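Local coordinates for thiosulfate sulfurtransferase (PDB 1YT8), which probably transfers sulfane sulfur from thiosulfate to cyanide through its repeated rhodanese-like domains, at residues Arg186-Val191 against Pro212-Ala217; Arg127-Leu132 against Ile201-Leu206; Leu174-Ala179 against Asp246-Ala251. All blocks are in the same frame, centred on the assembly; numbering follows the deposited sequence.

Contact 1: Arg186-Val191 against Pro212-Ala217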
loop_
_atom_site.group_PDB
_atom_site.type_symbol
_atom_site.label_atom_id
_atom_site.label_comp_id
_atom_site.label_asym_id
_atom_site.label_seq_id
_atom_site.Cartn_x
_atom_site.Cartn_y
_atom_site.Cartn_z
ATOM N N ARG A 186 25.945 2.143 -24.528
ATOM C CA ARG A 186 27.106 2.101 -23.640
ATOM C C ARG A 186 26.783 2.686 -22.261
ATOM O O ARG A 186 27.459 2.382 -21.279
ATOM C CB ARG A 186 28.275 2.881 -24.253
ATOM C CG ARG A 186 28.803 2.311 -25.558
ATOM C CD ARG A 186 29.788 3.273 -26.205
ATOM N NE ARG A 186 29.171 4.571 -26.479
ATOM C CZ ARG A 186 29.797 5.597 -27.045
ATOM N NH1 ARG A 186 31.070 5.487 -27.404
ATOM N NH2 ARG A 186 29.153 6.737 -27.251
ATOM N N THR A 187 25.750 3.521 -22.196
ATOM C CA THR A 187 25.344 4.158 -20.941
ATOM C C THR A 187 24.865 3.156 -19.894
ATOM O O THR A 187 23.944 2.371 -20.143
ATOM C CB THR A 187 24.206 5.185 -21.174
ATOM O OG1 THR A 187 24.653 6.199 -22.078
ATOM C CG2 THR A 187 23.792 5.846 -19.861
ATOM N N ARG A 188 25.491 3.187 -18.721
ATOM C CA ARG A 188 25.096 2.293 -17.640
ATOM C C ARG A 188 23.773 2.767 -17.062
ATOM O O ARG A 188 23.525 3.970 -16.962
ATOM C CB ARG A 188 26.129 2.299 -16.511
ATOM C CG ARG A 188 27.529 1.908 -16.918
ATOM C CD ARG A 188 28.377 1.616 -15.692
ATOM N NE ARG A 188 27.768 0.554 -14.904
ATOM C CZ ARG A 188 28.442 -0.398 -14.271
ATOM N NH1 ARG A 188 29.765 -0.437 -14.323
ATOM N NH2 ARG A 188 27.780 -1.322 -13.595
ATOM N N VAL A 189 22.927 1.818 -16.682
ATOM C CA VAL A 189 21.649 2.142 -16.069
ATOM C C VAL A 189 21.683 1.521 -14.682
ATOM O O VAL A 189 21.875 0.310 -14.531
ATOM C CB VAL A 189 20.458 1.586 -16.883
ATOM C CG1 VAL A 189 19.149 1.786 -16.113
ATOM C CG2 VAL A 189 20.372 2.311 -18.221
ATOM N N ILE A 190 21.531 2.372 -13.675
ATOM C CA ILE A 190 21.550 1.955 -12.281
ATOM C C ILE A 190 20.185 2.274 -11.681
ATOM O O ILE A 190 19.706 3.401 -11.797
ATOM C CB ILE A 190 22.640 2.724 -11.508
ATOM C CG1 ILE A 190 24.011 2.435 -12.128
ATOM C CG2 ILE A 190 22.620 2.330 -10.036
ATOM C CD1 ILE A 190 25.128 3.325 -11.607
ATOM N N VAL A 191 19.553 1.283 -11.058
ATOM C CA VAL A 191 18.237 1.484 -10.451
ATOM C C VAL A 191 18.351 1.451 -8.928
ATOM O O VAL A 191 19.009 0.571 -8.369
ATOM C CB VAL A 191 17.230 0.379 -10.887
ATOM C CG1 VAL A 191 15.844 0.688 -10.321
ATOM C CG2 VAL A 191 17.172 0.274 -12.418
ATOM N N PRO A 212 19.946 -3.214 -24.213
ATOM C CA PRO A 212 21.379 -3.371 -24.491
ATOM C C PRO A 212 22.342 -2.779 -23.454
ATOM O O PRO A 212 23.511 -3.168 -23.396
ATOM C CB PRO A 212 21.525 -2.710 -25.859
ATOM C CG PRO A 212 20.549 -1.588 -25.772
ATOM C CD PRO A 212 19.335 -2.254 -25.150
ATOM N N ASN A 213 21.853 -1.854 -22.631
ATOM C CA ASN A 213 22.687 -1.209 -21.615
ATOM C C ASN A 213 23.087 -2.120 -20.463
ATOM O O ASN A 213 22.334 -3.015 -20.078
ATOM C CB ASN A 213 21.951 -0.027 -20.978
ATOM C CG ASN A 213 21.373 0.924 -21.990
ATOM O OD1 ASN A 213 21.941 1.983 -22.268
ATOM N ND2 ASN A 213 20.231 0.557 -22.548
ATOM N N PRO A 214 24.287 -1.905 -19.899
ATOM C CA PRO A 214 24.694 -2.744 -18.771
ATOM C C PRO A 214 23.846 -2.200 -17.616
ATOM O O PRO A 214 23.820 -0.988 -17.386
ATOM C CB PRO A 214 26.183 -2.431 -18.623
ATOM C CG PRO A 214 26.292 -1.018 -19.127
ATOM C CD PRO A 214 25.379 -1.017 -20.331
ATOM N N VAL A 215 23.137 -3.079 -16.916
ATOM C CA VAL A 215 22.258 -2.655 -15.827
ATOM C C VAL A 215 22.640 -3.244 -14.476
ATOM O O VAL A 215 23.174 -4.349 -14.396
ATOM C CB VAL A 215 20.790 -3.061 -16.116
ATOM C CG1 VAL A 215 19.846 -2.289 -15.207
ATOM C CG2 VAL A 215 20.453 -2.821 -17.576
ATOM N N ALA A 216 22.359 -2.500 -13.413
ATOM C CA ALA A 216 22.656 -2.970 -12.065
ATOM C C ALA A 216 21.863 -2.189 -11.035
ATOM O O ALA A 216 21.490 -1.035 -11.255
ATOM C CB ALA A 216 24.157 -2.838 -11.770
ATOM N N ALA A 217 21.596 -2.822 -9.903
ATOM C CA ALA A 217 20.869 -2.148 -8.844
ATOM C C ALA A 217 21.873 -1.484 -7.908
ATOM O O ALA A 217 22.988 -1.985 -7.735
ATOM C CB ALA A 217 20.033 -3.158 -8.065
HETATM O O HOH W 1 24.937 -0.336 -14.730
#
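Strands 188-192 and 215-218 pair side by side through Val189 with Val215 and Val191 with Ala217, making the contact the parallel core of a rhodanese-like domain. The two strands belong to a beta-alpha-beta unit, with helix 197-208 as the crossover, and they lie next to each other inside a five-stranded parallel sheet of order 1-5-4-2-3. Their short axes run at 23° and approach to 4.8 Å.

Three backbone hydrogen bonds set the register. Val189 N donates to Pro214 O (3.0 Å), Ala216 N to Val189 O (3.1 Å) and Val191 N to Ala216 O (3.0 Å), the first of them nearly straight at 170°. Val189 thus uses both its N-H and its carbonyl on this neighbour, whereas Arg188 and Ile190 turn theirs to Glu146 and strand 147-151 on the other side. CA-H...O contacts fill the spaces between these bonds, as from Ile190 CA to Ala216 O.

On the face carrying Val189, Val191, Val215 and Ala217, the crossover helix packs through Leu206 and Thr203. Here Val215 CG1, anti to its own backbone N (chi1 -164°), lies 3.4 Å from Val189 O, and Val189 CG2 rests against Asn213 CB. The opposite face, with Ile190 and Ala216, also carries the side chain of Leu132, from edge strand 131-132, which touches both.

Where the strands begin, the contact opens to the surface. The Arg188 chain crosses the Pro214 ring at about a right angle, CG to CG 3.9 Å, and then bends at chi3. That bend brings NE to a water lying in the guanidinium plane: the water accepts from Arg188 NE at 3.0 Å and donates to Pro214 O, the same carbonyl oxygen that receives Val189 N.

Contact 2: Arg127-Leu132 against Ile201-Leu206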
loop_
_atom_site.group_PDB
_atom_site.type_symbol
_atom_site.label_atom_id
_atom_site.label_comp_id
_atom_site.label_asym_id
_atom_site.label_seq_id
_atom_site.Cartn_x
_atom_site.Cartn_y
_atom_site.Cartn_z
ATOM N N ARG A 127 18.044 -15.182 -9.928
ATOM C CA ARG A 127 18.619 -14.620 -11.148
ATOM C C ARG A 127 19.957 -13.917 -10.957
ATOM O O ARG A 127 20.574 -13.474 -11.930
ATOM C CB ARG A 127 17.619 -13.651 -11.791
ATOM C CG ARG A 127 16.294 -14.296 -12.193
ATOM C CD ARG A 127 16.510 -15.464 -13.160
ATOM N NE ARG A 127 17.218 -15.049 -14.365
ATOM C CZ ARG A 127 16.722 -14.223 -15.284
ATOM N NH1 ARG A 127 15.502 -13.718 -15.147
ATOM N NH2 ARG A 127 17.454 -13.888 -16.338
ATOM N N HIS A 128 20.405 -13.824 -9.710
ATOM C CA HIS A 128 21.670 -13.160 -9.399
ATOM C C HIS A 128 21.682 -11.753 -9.992
ATOM O O HIS A 128 22.679 -11.320 -10.570
ATOM C CB HIS A 128 22.838 -13.978 -9.955
ATOM C CG HIS A 128 22.809 -15.413 -9.536
ATOM N ND1 HIS A 128 22.907 -15.803 -8.218
ATOM C CD2 HIS A 128 22.642 -16.548 -10.254
ATOM C CE1 HIS A 128 22.799 -17.118 -8.140
ATOM N NE2 HIS A 128 22.635 -17.595 -9.362
ATOM N N THR A 129 20.563 -11.050 -9.840
ATOM C CA THR A 129 20.415 -9.687 -10.348
ATOM C C THR A 129 21.634 -8.849 -9.965
ATOM O O THR A 129 21.961 -8.714 -8.784
ATOM C CB THR A 129 19.142 -9.042 -9.778
ATOM O OG1 THR A 129 18.046 -9.951 -9.937
ATOM C CG2 THR A 129 18.825 -7.738 -10.506
ATOM N N PRO A 130 22.315 -8.262 -10.963
ATOM C CA PRO A 130 23.508 -7.441 -10.742
ATOM C C PRO A 130 23.296 -6.263 -9.804
ATOM O O PRO A 130 22.224 -5.655 -9.792
ATOM C CB PRO A 130 23.873 -6.967 -12.149
ATOM C CG PRO A 130 23.295 -8.016 -13.034
ATOM C CD PRO A 130 21.962 -8.274 -12.393
ATOM N N SER A 131 24.326 -5.948 -9.025
ATOM C CA SER A 131 24.271 -4.818 -8.106
ATOM C C SER A 131 25.647 -4.174 -7.952
ATOM O O SER A 131 26.684 -4.806 -8.195
ATOM C CB SER A 131 23.727 -5.251 -6.735
ATOM O OG SER A 131 24.616 -6.120 -6.057
ATOM N N LEU A 132 25.643 -2.904 -7.561
ATOM C CA LEU A 132 26.865 -2.133 -7.356
ATOM C C LEU A 132 26.851 -1.568 -5.947
ATOM O O LEU A 132 25.812 -1.127 -5.464
ATOM C CB LEU A 132 26.938 -0.978 -8.354
ATOM C CG LEU A 132 27.168 -1.351 -9.814
ATOM C CD1 LEU A 132 26.924 -0.136 -10.701
ATOM C CD2 LEU A 132 28.588 -1.870 -9.979
ATOM N N ILE A 201 13.677 -5.504 -8.475
ATOM C CA ILE A 201 12.603 -5.702 -9.438
ATOM C C ILE A 201 12.814 -4.816 -10.668
ATOM O O ILE A 201 12.608 -5.253 -11.802
ATOM C CB ILE A 201 11.223 -5.383 -8.806
ATOM C CG1 ILE A 201 10.946 -6.333 -7.636
ATOM C CG2 ILE A 201 10.123 -5.492 -9.854
ATOM C CD1 ILE A 201 10.880 -7.800 -8.033
ATOM N N GLY A 202 13.236 -3.575 -10.441
ATOM C CA GLY A 202 13.465 -2.664 -11.547
ATOM C C GLY A 202 14.630 -3.091 -12.424
ATOM O O GLY A 202 14.552 -3.035 -13.652
ATOM N N THR A 203 15.721 -3.512 -11.796
ATOM C CA THR A 203 16.890 -3.948 -12.549
ATOM C C THR A 203 16.553 -5.204 -13.342
ATOM O O THR A 203 16.859 -5.296 -14.529
ATOM C CB THR A 203 18.077 -4.240 -11.613
ATOM O OG1 THR A 203 18.440 -3.040 -10.921
ATOM C CG2 THR A 203 19.281 -4.739 -12.407
ATOM N N GLN A 204 15.903 -6.163 -12.692
ATOM C CA GLN A 204 15.556 -7.401 -13.372
ATOM C C GLN A 204 14.507 -7.159 -14.460
ATOM O O GLN A 204 14.472 -7.879 -15.456
ATOM C CB GLN A 204 15.076 -8.458 -12.366
ATOM C CG GLN A 204 15.064 -9.879 -12.954
ATOM C CD GLN A 204 16.434 -10.315 -13.479
ATOM O OE1 GLN A 204 16.555 -10.813 -14.602
ATOM N NE2 GLN A 204 17.466 -10.135 -12.665
ATOM N N SER A 205 13.659 -6.146 -14.282
ATOM C CA SER A 205 12.650 -5.825 -15.298
ATOM C C SER A 205 13.355 -5.447 -16.600
ATOM O O SER A 205 12.984 -5.905 -17.685
ATOM C CB SER A 205 11.781 -4.636 -14.867
ATOM O OG SER A 205 10.919 -4.965 -13.797
ATOM N N LEU A 206 14.369 -4.597 -16.478
ATOM C CA LEU A 206 15.133 -4.139 -17.632
ATOM C C LEU A 206 15.895 -5.280 -18.298
ATOM O O LEU A 206 16.014 -5.323 -19.524
ATOM C CB LEU A 206 16.099 -3.020 -17.211
ATOM C CG LEU A 206 15.425 -1.715 -16.771
ATOM C CD1 LEU A 206 16.472 -0.754 -16.221
ATOM C CD2 LEU A 206 14.686 -1.091 -17.949
#
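Thr129 and Arg127 meet Thr203 and Gln204 where the chain leaves helix 114-127 and enters edge strand 131-132 of the rhodanese-like sheet. The partner is helix 197-208, the crossover of the beta-alpha-beta unit formed with strands 188-192 and 215-218. This loop-on-helix contact is small and mostly buried, a case of a domain's first strand being led in across one of its own helices. The turn is made at His128, whose positive phi ends the helical run.

The apolar part is a meeting of methyl groups. Thr129 CG2 and Thr203 CG2 lie 3.6 Å apart, the two side chains set obliquely. In both threonines OG1 lies beside the backbone N (chi1 -48° and -62°) and CG2 takes the anti place, which turns the two methyls against each other. The hydroxyl of Thr203 is used inside its own helix, on the carbonyl of Ser199. Pro130 adds the margin of this patch, its ring atom CD 4.4 Å from Thr203 CG2.

The polar part gathers round the end of Gln204, whose chain extends from the helix and bends at chi2 to lie between Arg127 and Thr129. Beyond it, Trp341 of helix 334-344 packs on the same glutamine. Arg127, bent at both chi2 and chi3, folds back across the Gln204 side chain at about a right angle, leaving guanidinium and amide planes 55° apart. The guanidinium has a definite partner in Asn208, one turn further along the helix, whose OD1 accepts a hydrogen bond from Arg127 NH1.

Contact 3: Leu174-Ala179 against Asp246-Ala251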
loop_
_atom_site.group_PDB
_atom_site.type_symbol
_atom_site.label_atom_id
_atom_site.label_comp_id
_atom_site.label_asym_id
_atom_site.label_seq_id
_atom_site.Cartn_x
_atom_site.Cartn_y
_atom_site.Cartn_z
ATOM N N LEU A 174 10.019 2.070 -15.881
ATOM C CA LEU A 174 11.379 1.743 -16.311
ATOM C C LEU A 174 11.553 1.229 -17.739
ATOM O O LEU A 174 12.290 1.825 -18.527
ATOM C CB LEU A 174 12.014 0.765 -15.315
ATOM C CG LEU A 174 12.334 1.396 -13.949
ATOM C CD1 LEU A 174 12.671 0.308 -12.949
ATOM C CD2 LEU A 174 13.503 2.374 -14.088
ATOM N N VAL A 175 10.887 0.134 -18.085
ATOM C CA VAL A 175 11.019 -0.418 -19.429
ATOM C C VAL A 175 10.476 0.539 -20.490
ATOM O O VAL A 175 10.982 0.592 -21.613
ATOM C CB VAL A 175 10.296 -1.781 -19.526
ATOM C CG1 VAL A 175 10.360 -2.322 -20.949
ATOM C CG2 VAL A 175 10.953 -2.766 -18.566
ATOM N N LEU A 176 9.462 1.315 -20.125
ATOM C CA LEU A 176 8.854 2.264 -21.055
ATOM C C LEU A 176 9.683 3.523 -21.329
ATOM O O LEU A 176 9.711 4.012 -22.459
ATOM C CB LEU A 176 7.477 2.694 -20.540
ATOM C CG LEU A 176 6.679 3.713 -21.371
ATOM C CD1 LEU A 176 6.245 3.088 -22.691
ATOM C CD2 LEU A 176 5.451 4.165 -20.588
ATOM N N ARG A 177 10.358 4.043 -20.307
ATOM C CA ARG A 177 11.121 5.284 -20.454
ATOM C C ARG A 177 12.631 5.187 -20.649
ATOM O O ARG A 177 13.251 6.161 -21.076
ATOM C CB ARG A 177 10.880 6.173 -19.232
ATOM C CG ARG A 177 9.448 6.189 -18.726
ATOM C CD ARG A 177 8.550 7.078 -19.555
ATOM N NE ARG A 177 7.168 6.987 -19.093
ATOM C CZ ARG A 177 6.162 7.698 -19.591
ATOM N NH1 ARG A 177 6.381 8.566 -20.569
ATOM N NH2 ARG A 177 4.932 7.527 -19.121
ATOM N N VAL A 178 13.222 4.035 -20.345
ATOM C CA VAL A 178 14.676 3.888 -20.422
ATOM C C VAL A 178 15.375 4.258 -21.730
ATOM O O VAL A 178 16.476 4.812 -21.707
ATOM C CB VAL A 178 15.123 2.456 -20.004
ATOM C CG1 VAL A 178 14.715 1.440 -21.054
ATOM C CG2 VAL A 178 16.634 2.429 -19.775
ATOM N N ALA A 179 14.751 3.969 -22.867
ATOM C CA ALA A 179 15.375 4.287 -24.151
ATOM C C ALA A 179 15.575 5.792 -24.354
ATOM O O ALA A 179 16.486 6.210 -25.067
ATOM C CB ALA A 179 14.545 3.709 -25.293
ATOM N N ASP A 246 8.137 5.504 -31.552
ATOM C CA ASP A 246 9.140 4.515 -31.933
ATOM C C ASP A 246 9.608 3.796 -30.672
ATOM O O ASP A 246 9.623 2.566 -30.609
ATOM C CB ASP A 246 10.323 5.208 -32.617
ATOM C CG ASP A 246 11.256 4.229 -33.318
ATOM O OD1 ASP A 246 11.899 3.407 -32.624
ATOM O OD2 ASP A 246 11.344 4.283 -34.567
ATOM N N THR A 247 9.977 4.580 -29.666
ATOM C CA THR A 247 10.438 4.042 -28.393
ATOM C C THR A 247 9.390 3.099 -27.798
ATOM O O THR A 247 9.701 1.978 -27.400
ATOM C CB THR A 247 10.705 5.183 -27.385
ATOM O OG1 THR A 247 11.700 6.067 -27.918
ATOM C CG2 THR A 247 11.181 4.626 -26.050
ATOM N N ARG A 248 8.145 3.564 -27.757
ATOM C CA ARG A 248 7.041 2.791 -27.199
ATOM C C ARG A 248 6.839 1.430 -27.867
ATOM O O ARG A 248 6.832 0.394 -27.200
ATOM C CB ARG A 248 5.743 3.595 -27.296
ATOM C CG ARG A 248 4.560 2.971 -26.570
ATOM C CD ARG A 248 3.246 3.454 -27.164
ATOM N NE ARG A 248 3.085 2.981 -28.536
ATOM C CZ ARG A 248 2.833 1.718 -28.870
ATOM N NH1 ARG A 248 2.702 0.788 -27.930
ATOM N NH2 ARG A 248 2.732 1.379 -30.149
ATOM N N LYS A 249 6.675 1.439 -29.186
ATOM C CA LYS A 249 6.445 0.215 -29.947
ATOM C C LYS A 249 7.485 -0.874 -29.691
ATOM O O LYS A 249 7.138 -2.044 -29.519
ATOM C CB LYS A 249 6.393 0.542 -31.438
ATOM C CG LYS A 249 6.064 -0.635 -32.333
ATOM C CD LYS A 249 6.069 -0.197 -33.791
ATOM C CE LYS A 249 5.873 -1.366 -34.740
ATOM N NZ LYS A 249 5.958 -0.916 -36.164
ATOM N N ALA A 250 8.756 -0.489 -29.666
ATOM C CA ALA A 250 9.837 -1.440 -29.438
ATOM C C ALA A 250 9.753 -2.033 -28.031
ATOM O O ALA A 250 9.829 -3.250 -27.851
ATOM C CB ALA A 250 11.186 -0.751 -29.639
ATOM N N ALA A 251 9.593 -1.164 -27.041
ATOM C CA ALA A 251 9.498 -1.590 -25.648
ATOM C C ALA A 251 8.269 -2.469 -25.418
ATOM O O ALA A 251 8.326 -3.439 -24.662
ATOM C CB ALA A 251 9.443 -0.374 -24.739
#
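Val175 and Ala251 begin a helix-on-helix contact in which helix 174-181 of a rhodanese-like domain meets helix 245-262, the long helix that precedes the first strand, 265-267, of the next sheet. The short axes come to 8.9 Å at an angle of 137°, so the helices are antiparallel in sense but steeply inclined. Thr247 and Ala251, one turn apart, face the first helix at this distance. Between Leu174-Ala179 and Asp246-Ala251 themselves the contact is van der Waals.

Val175 is touched mainly through its backbone: Ala251 CB sits 3.6 Å from Val175 O. Its CG1 is a looser neighbour of the same methyl, at 4.4 Å, while the rest of the side chain faces helices 197-208 and 334-344 through Leu206 and Met337.

Leu176 follows with both backbone and side chain. Its carbonyl oxygen lies 3.9 Å from Thr247 CG2, and its CD1 comes to 4.2 Å from Arg248 CG. Only the aliphatic root of that arginine is engaged, because the chain leads away: its NH1 bonds to the carbonyl of Asp331 and its NE to Gln245. The other branch of Leu176, CD2, lies over one face of the Arg177 guanidinium, displaced toward its rim; Glu173 holds that group by a salt bridge.

Ala179, one turn on from Val175, makes the last contact, at the exposed end. Thr247 divides its two branches here. The hydroxyl hydrogen-bonds to Glu180 of helix 174-181, joining the helices just beyond, and to Ser244, just ahead of its own helix. OG1 lies beside the backbone N (chi1 -59°), which leaves CG2 anti to it and 3.6 Å from Ala179 CB.

The three contacts grade from the centre of one rhodanese-like domain to its border. Contact 1 is buried and held by regular backbone hydrogen bonds; contact 2, also largely buried, relies on side chains; contact 3 is partly buried and rests on methyl and other aliphatic groups. Contacts 1 and 2 share a sheet, since Ala217 probably exchanges backbone hydrogen bonds with Pro130 and Leu132, and helix 197-208 links the two strands of contact 1. Leu174, from the first helix of contact 3, packs by CD1 on Val191 CG1 of contact 1 and on Gly202 CA of the helix of contact 2. Contact 3 closes the longer chain loop in which contact 1 is nested, whereas the segments of contact 2 alternate with those of both others.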